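PDB 1ZCE: hypothetical protein Atu2648 from Agrobacterium tumefaciens str. C58, which is of unknown function but folds as an EVE domain, related to the ASCH and PUA domains, and so may bind modified nucleic acid. Local coordinates for residues 8-13 and 54-59; 66-71 and 87-92. One frame throughout, in Å; residues are numbered along the deposited sequence.

Contact 1: 8-13 and 54-59; sequences KSEPFK and HSNEGL
Ser-9 and His-54 pair in parallel as their two strands run out, and the amide N of Ser-55 donates to Ser-9 O (3.0 Å). The same oxygen takes a CA-H...O contact from His-54, and the next step answers it, with Glu-10 CA set 3.4 Å from Ser-55 O. Beyond this the chains diverge and Pro-11 lies between them, against His-54, Ser-55 and Glu-57. Its CB sits squarely over one face of the His-54 imidazole, 3.8 Å from the ring centroid, a CH-pi contact, while CD rests on Ser-55 O and CG on Glu-57 CB. His-54 NE2 is hydrogen-bonded to the backbone N of Trp-16, which helps fix the turn of the ring beneath the proline. Glu-10 holds CG anti to the carbonyl carbon (chi1 -60°) and runs on extended, carrying its carboxylate out over Asn-56, 50° from the amide plane; Glu-10 CG lies 3.9 Å from Asn-56 CB. One water donates to both Glu-10 OE2 and Asn-56 OD1, another joins Glu-10 OE1 to Ser-55 OG, and a third links Phe-12 N to Glu-57 OE1. This is the solvent-facing end of two neighbouring parallel strands, 4-9 and 49-54, in the mixed sheet of the EVE domain.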
loop_
_atom_site.group_PDB
_atom_site.type_symbol
_atom_site.label_atom_id
_atom_site.label_comp_id
_atom_site.label_asym_id
_atom_site.label_seq_id
_atom_site.Cartn_x
_atom_site.Cartn_y
_atom_site.Cartn_z
ATOM N N LYS A 8 1.994 -3.845 -2.226
ATOM C CA LYS A 8 1.684 -4.865 -3.217
ATOM C C LYS A 8 1.252 -6.134 -2.483
ATOM O O LYS A 8 1.865 -6.528 -1.486
ATOM C CB LYS A 8 2.908 -5.179 -4.078
ATOM C CG LYS A 8 3.374 -4.044 -4.968
ATOM C CD LYS A 8 4.425 -4.543 -5.952
ATOM C CE LYS A 8 4.802 -3.478 -6.966
ATOM N NZ LYS A 8 5.771 -3.999 -7.976
ATOM N N SER A 9 0.197 -6.771 -2.971
ATOM C CA SER A 9 -0.294 -8.002 -2.363
ATOM C C SER A 9 -0.822 -8.899 -3.479
ATOM O O SER A 9 -1.605 -8.454 -4.316
ATOM C CB SER A 9 -1.410 -7.684 -1.365
ATOM O OG SER A 9 -1.747 -8.814 -0.574
ATOM N N GLU A 10 -0.378 -10.150 -3.508
ATOM C CA GLU A 10 -0.837 -11.087 -4.529
ATOM C C GLU A 10 -2.184 -11.616 -4.066
ATOM O O GLU A 10 -2.273 -12.255 -3.022
ATOM C CB GLU A 10 0.164 -12.227 -4.687
ATOM C CG GLU A 10 1.536 -11.750 -5.105
ATOM C CD GLU A 10 2.515 -12.884 -5.320
ATOM O OE1 GLU A 10 3.678 -12.592 -5.667
ATOM O OE2 GLU A 10 2.124 -14.057 -5.142
ATOM N N PRO A 11 -3.249 -11.372 -4.847
ATOM C CA PRO A 11 -4.590 -11.829 -4.468
ATOM C C PRO A 11 -4.753 -13.308 -4.136
ATOM O O PRO A 11 -5.618 -13.671 -3.341
ATOM C CB PRO A 11 -5.459 -11.373 -5.640
ATOM C CG PRO A 11 -4.512 -11.371 -6.795
ATOM C CD PRO A 11 -3.249 -10.797 -6.204
ATOM N N PHE A 12 -3.919 -14.154 -4.731
ATOM C CA PHE A 12 -3.979 -15.587 -4.472
ATOM C C PHE A 12 -3.575 -15.860 -3.022
ATOM O O PHE A 12 -4.069 -16.795 -2.387
ATOM C CB PHE A 12 -3.044 -16.320 -5.441
ATOM C CG PHE A 12 -3.147 -17.816 -5.375
ATOM C CD1 PHE A 12 -2.496 -18.532 -4.376
ATOM C CD2 PHE A 12 -3.909 -18.511 -6.309
ATOM C CE1 PHE A 12 -2.598 -19.920 -4.312
ATOM C CE2 PHE A 12 -4.018 -19.897 -6.253
ATOM C CZ PHE A 12 -3.362 -20.602 -5.251
ATOM N N LYS A 13 -2.687 -15.020 -2.498
ATOM C CA LYS A 13 -2.204 -15.159 -1.129
ATOM C C LYS A 13 -2.998 -14.302 -0.151
ATOM O O LYS A 13 -3.484 -14.793 0.868
ATOM C CB LYS A 13 -0.725 -14.772 -1.054
ATOM C CG LYS A 13 0.212 -15.752 -1.741
ATOM C CD LYS A 13 1.654 -15.277 -1.678
ATOM C CE LYS A 13 2.610 -16.373 -2.128
ATOM N NZ LYS A 13 2.256 -16.900 -3.472
ATOM N N HIS A 54 -3.058 -5.120 -6.188
ATOM C CA HIS A 54 -2.966 -6.545 -6.470
ATOM C C HIS A 54 -1.830 -6.780 -7.458
ATOM O O HIS A 54 -1.869 -6.311 -8.597
ATOM C CB HIS A 54 -4.285 -7.068 -7.041
ATOM C CG HIS A 54 -5.310 -7.390 -5.998
ATOM N ND1 HIS A 54 -6.634 -7.619 -6.303
ATOM C CD2 HIS A 54 -5.202 -7.548 -4.656
ATOM C CE1 HIS A 54 -7.297 -7.904 -5.197
ATOM N NE2 HIS A 54 -6.451 -7.869 -4.183
ATOM N N SER A 55 -0.813 -7.502 -7.003
ATOM C CA SER A 55 0.355 -7.797 -7.820
ATOM C C SER A 55 0.335 -9.245 -8.295
ATOM O O SER A 55 -0.348 -10.092 -7.714
ATOM C CB SER A 55 1.631 -7.516 -7.027
ATOM O OG SER A 55 1.637 -8.263 -5.828
ATOM N N ASN A 56 1.111 -9.509 -9.345
ATOM C CA ASN A 56 1.206 -10.821 -9.991
ATOM C C ASN A 56 -0.069 -10.993 -10.819
ATOM O O ASN A 56 -0.012 -11.121 -12.041
ATOM C CB ASN A 56 1.328 -11.953 -8.966
ATOM C CG ASN A 56 1.737 -13.274 -9.606
ATOM O OD1 ASN A 56 1.583 -14.344 -9.013
ATOM N ND2 ASN A 56 2.273 -13.199 -10.820
ATOM N N GLU A 57 -1.217 -11.002 -10.147
ATOM C CA GLU A 57 -2.507 -11.099 -10.819
ATOM C C GLU A 57 -3.292 -9.835 -10.486
ATOM O O GLU A 57 -3.011 -9.174 -9.481
ATOM C CB GLU A 57 -3.277 -12.326 -10.336
ATOM C CG GLU A 57 -2.674 -13.642 -10.770
ATOM C CD GLU A 57 -3.494 -14.824 -10.300
ATOM O OE1 GLU A 57 -3.537 -15.082 -9.079
ATOM O OE2 GLU A 57 -4.109 -15.492 -11.154
ATOM N N GLY A 58 -4.268 -9.500 -11.326
ATOM C CA GLY A 58 -5.076 -8.312 -11.098
ATOM C C GLY A 58 -4.387 -7.083 -11.652
ATOM O O GLY A 58 -4.886 -6.446 -12.582
ATOM N N LEU A 59 -3.231 -6.762 -11.080
ATOM C CA LEU A 59 -2.422 -5.626 -11.504
ATOM C C LEU A 59 -3.187 -4.311 -11.464
ATOM O O LEU A 59 -3.171 -3.536 -12.418
ATOM C CB LEU A 59 -1.860 -5.885 -12.907
ATOM C CG LEU A 59 -1.146 -7.235 -13.046
ATOM C CD1 LEU A 59 -0.635 -7.400 -14.467
ATOM C CD2 LEU A 59 0.003 -7.329 -12.051
HETATM O O HOH W 1 0.240 -15.173 -6.670
HETATM O O HOH W 2 4.056 -9.676 -6.457
HETATM O O HOH W 3 -2.197 -13.731 -7.069
#

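Contact 2: 66-71 and 87-92; sequences EVCALS and DIRAVC
Glu-66 and Arg-89 both set CG between the backbone N and the carbonyl carbon (chi1 67° and 61°) and then run extended, so that two cross-strand neighbours lean over each other and Arg-89 NE meets Glu-66 OE1 at 2.8 Å. The hydrogen bond in this salt bridge is bent, 135° at the hydrogen: NE comes to the anti side of OE1, somewhat out of the carboxylate plane, and OE1 lies tilted from the guanidinium plane. Cys-68 CB covers one guanidinium face off-centre, 3.5 Å from Arg-89 NE, and Arg-89 NH2 is hydrogen-bonded to Glu-24 O. Val-91 CG2 packs across the Glu-66 chain at about a right angle, 3.6 Å from Glu-66 CB. Water links Glu-66 OE1 to Ala-90 O and Arg-89 NH1 to Val-67 O. Beneath the ion pair runs the antiparallel hairpin of strands 60-73 and 84-99. Glu-66 and Arg-89 form a hydrogen-bonded pair, Val-67 and Ile-88 a non-hydrogen-bonded one, and then a classic bulge places Cys-68 and Ala-69 together opposite Asp-87. Cys-68 N donates to Asp-87 O at 2.9 Å, Ala-69 N weakly to the same oxygen, while Asp-87 N returns a bond to Ala-69 O. Ala-69 CB and Asp-87 CB press together at 3.3 Å. On the other face Val-67 and Ile-88 turn inward to Tyr-7.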
loop_
_atom_site.group_PDB
_atom_site.type_symbol
_atom_site.label_atom_id
_atom_site.label_comp_id
_atom_site.label_asym_id
_atom_site.label_seq_id
_atom_site.Cartn_x
_atom_site.Cartn_y
_atom_site.Cartn_z
ATOM N N GLU A 66 -4.883 2.068 5.741
ATOM C CA GLU A 66 -4.231 2.972 6.671
ATOM C C GLU A 66 -3.407 2.147 7.646
ATOM O O GLU A 66 -3.717 0.987 7.924
ATOM C CB GLU A 66 -5.257 3.809 7.439
ATOM C CG GLU A 66 -6.134 3.014 8.395
ATOM C CD GLU A 66 -7.191 3.874 9.067
ATOM O OE1 GLU A 66 -8.001 3.326 9.842
ATOM O OE2 GLU A 66 -7.213 5.097 8.816
ATOM N N VAL A 67 -2.346 2.756 8.155
ATOM C CA VAL A 67 -1.478 2.094 9.110
ATOM C C VAL A 67 -2.165 2.108 10.475
ATOM O O VAL A 67 -2.603 3.163 10.936
ATOM C CB VAL A 67 -0.122 2.829 9.199
ATOM C CG1 VAL A 67 0.717 2.244 10.313
ATOM C CG2 VAL A 67 0.617 2.729 7.864
ATOM N N CYS A 68 -2.280 0.946 11.111
ATOM C CA CYS A 68 -2.915 0.889 12.425
ATOM C C CYS A 68 -1.977 0.401 13.529
ATOM O O CYS A 68 -2.378 0.261 14.687
ATOM C CB CYS A 68 -4.185 0.036 12.383
ATOM S SG CYS A 68 -4.024 -1.614 11.687
ATOM N N ALA A 69 -0.725 0.139 13.163
ATOM C CA ALA A 69 0.300 -0.274 14.117
ATOM C C ALA A 69 1.657 0.091 13.536
ATOM O O ALA A 69 1.949 -0.210 12.376
ATOM C CB ALA A 69 0.226 -1.776 14.394
ATOM N N LEU A 70 2.474 0.761 14.341
ATOM C CA LEU A 70 3.808 1.171 13.924
ATOM C C LEU A 70 4.720 -0.041 13.785
ATOM O O LEU A 70 4.424 -1.111 14.309
ATOM C CB LEU A 70 4.400 2.146 14.944
ATOM C CG LEU A 70 3.701 3.500 15.091
ATOM C CD1 LEU A 70 4.329 4.277 16.239
ATOM C CD2 LEU A 70 3.812 4.281 13.789
ATOM N N SER A 71 5.833 0.137 13.083
ATOM C CA SER A 71 6.789 -0.941 12.870
ATOM C C SER A 71 7.132 -1.700 14.139
ATOM O O SER A 71 7.490 -1.102 15.155
ATOM C CB SER A 71 8.081 -0.390 12.265
ATOM O OG SER A 71 7.884 0.030 10.931
ATOM N N ASP A 87 1.160 -2.786 10.665
ATOM C CA ASP A 87 -0.108 -3.491 10.517
ATOM C C ASP A 87 -0.934 -2.481 9.728
ATOM O O ASP A 87 -0.816 -1.279 9.970
ATOM C CB ASP A 87 -0.803 -3.697 11.865
ATOM C CG ASP A 87 -0.191 -4.806 12.697
ATOM O OD1 ASP A 87 0.965 -5.194 12.453
ATOM O OD2 ASP A 87 -0.882 -5.283 13.624
ATOM N N ILE A 88 -1.754 -2.947 8.790
ATOM C CA ILE A 88 -2.602 -2.043 8.019
ATOM C C ILE A 88 -4.043 -2.533 8.043
ATOM O O ILE A 88 -4.304 -3.709 8.295
ATOM C CB ILE A 88 -2.150 -1.924 6.530
ATOM C CG1 ILE A 88 -2.206 -3.290 5.840
ATOM C CG2 ILE A 88 -0.748 -1.338 6.453
ATOM C CD1 ILE A 88 -1.943 -3.231 4.336
ATOM N N ARG A 89 -4.978 -1.623 7.788
ATOM C CA ARG A 89 -6.391 -1.981 7.755
ATOM C C ARG A 89 -7.102 -1.230 6.639
ATOM O O ARG A 89 -6.667 -0.163 6.215
ATOM C CB ARG A 89 -7.067 -1.686 9.097
ATOM C CG ARG A 89 -7.053 -0.240 9.530
ATOM C CD ARG A 89 -7.610 -0.131 10.943
ATOM N NE ARG A 89 -7.416 1.184 11.543
ATOM C CZ ARG A 89 -7.622 1.448 12.829
ATOM N NH1 ARG A 89 -7.422 2.671 13.298
ATOM N NH2 ARG A 89 -8.024 0.484 13.649
ATOM N N ALA A 90 -8.202 -1.796 6.168
ATOM C CA ALA A 90 -8.962 -1.185 5.092
ATOM C C ALA A 90 -9.622 0.124 5.505
ATOM O O ALA A 90 -10.051 0.289 6.649
ATOM C CB ALA A 90 -10.015 -2.154 4.597
ATOM N N VAL A 91 -9.676 1.059 4.563
ATOM C CA VAL A 91 -10.324 2.342 4.787
ATOM C C VAL A 91 -11.542 2.380 3.863
ATOM O O VAL A 91 -12.664 2.622 4.309
ATOM C CB VAL A 91 -9.390 3.533 4.466
ATOM C CG1 VAL A 91 -10.164 4.840 4.570
ATOM C CG2 VAL A 91 -8.221 3.555 5.441
ATOM N N CYS A 92 -11.323 2.128 2.576
ATOM C CA CYS A 92 -12.415 2.120 1.609
ATOM C C CYS A 92 -11.968 1.497 0.293
ATOM O O CYS A 92 -10.774 1.400 0.014
ATOM C CB CYS A 92 -12.914 3.546 1.353
ATOM S SG CYS A 92 -11.706 4.636 0.552
HETATM O O HOH W 4 -10.307 2.297 8.756
HETATM O O HOH W 5 -5.381 4.058 11.868
#

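How the contacts relate
Both contacts reach the same mixed sheet but do not touch; their centres lie about 18 Å apart and their nearest atoms about 7 Å. Contact 1 is a surface contact at the ends of parallel strands, with one direct hydrogen bond between its segments; proline packing and bridging waters supply much of the rest. Contact 2 is partly buried and lies along an antiparallel hairpin, held by a series of backbone bonds with a direct salt bridge on one face and buried Val-67 and Ile-88 on the other. Strand 60-73 relates them in sequence: the loop 54-59 leads into it, and residues 66-71 lie further along it.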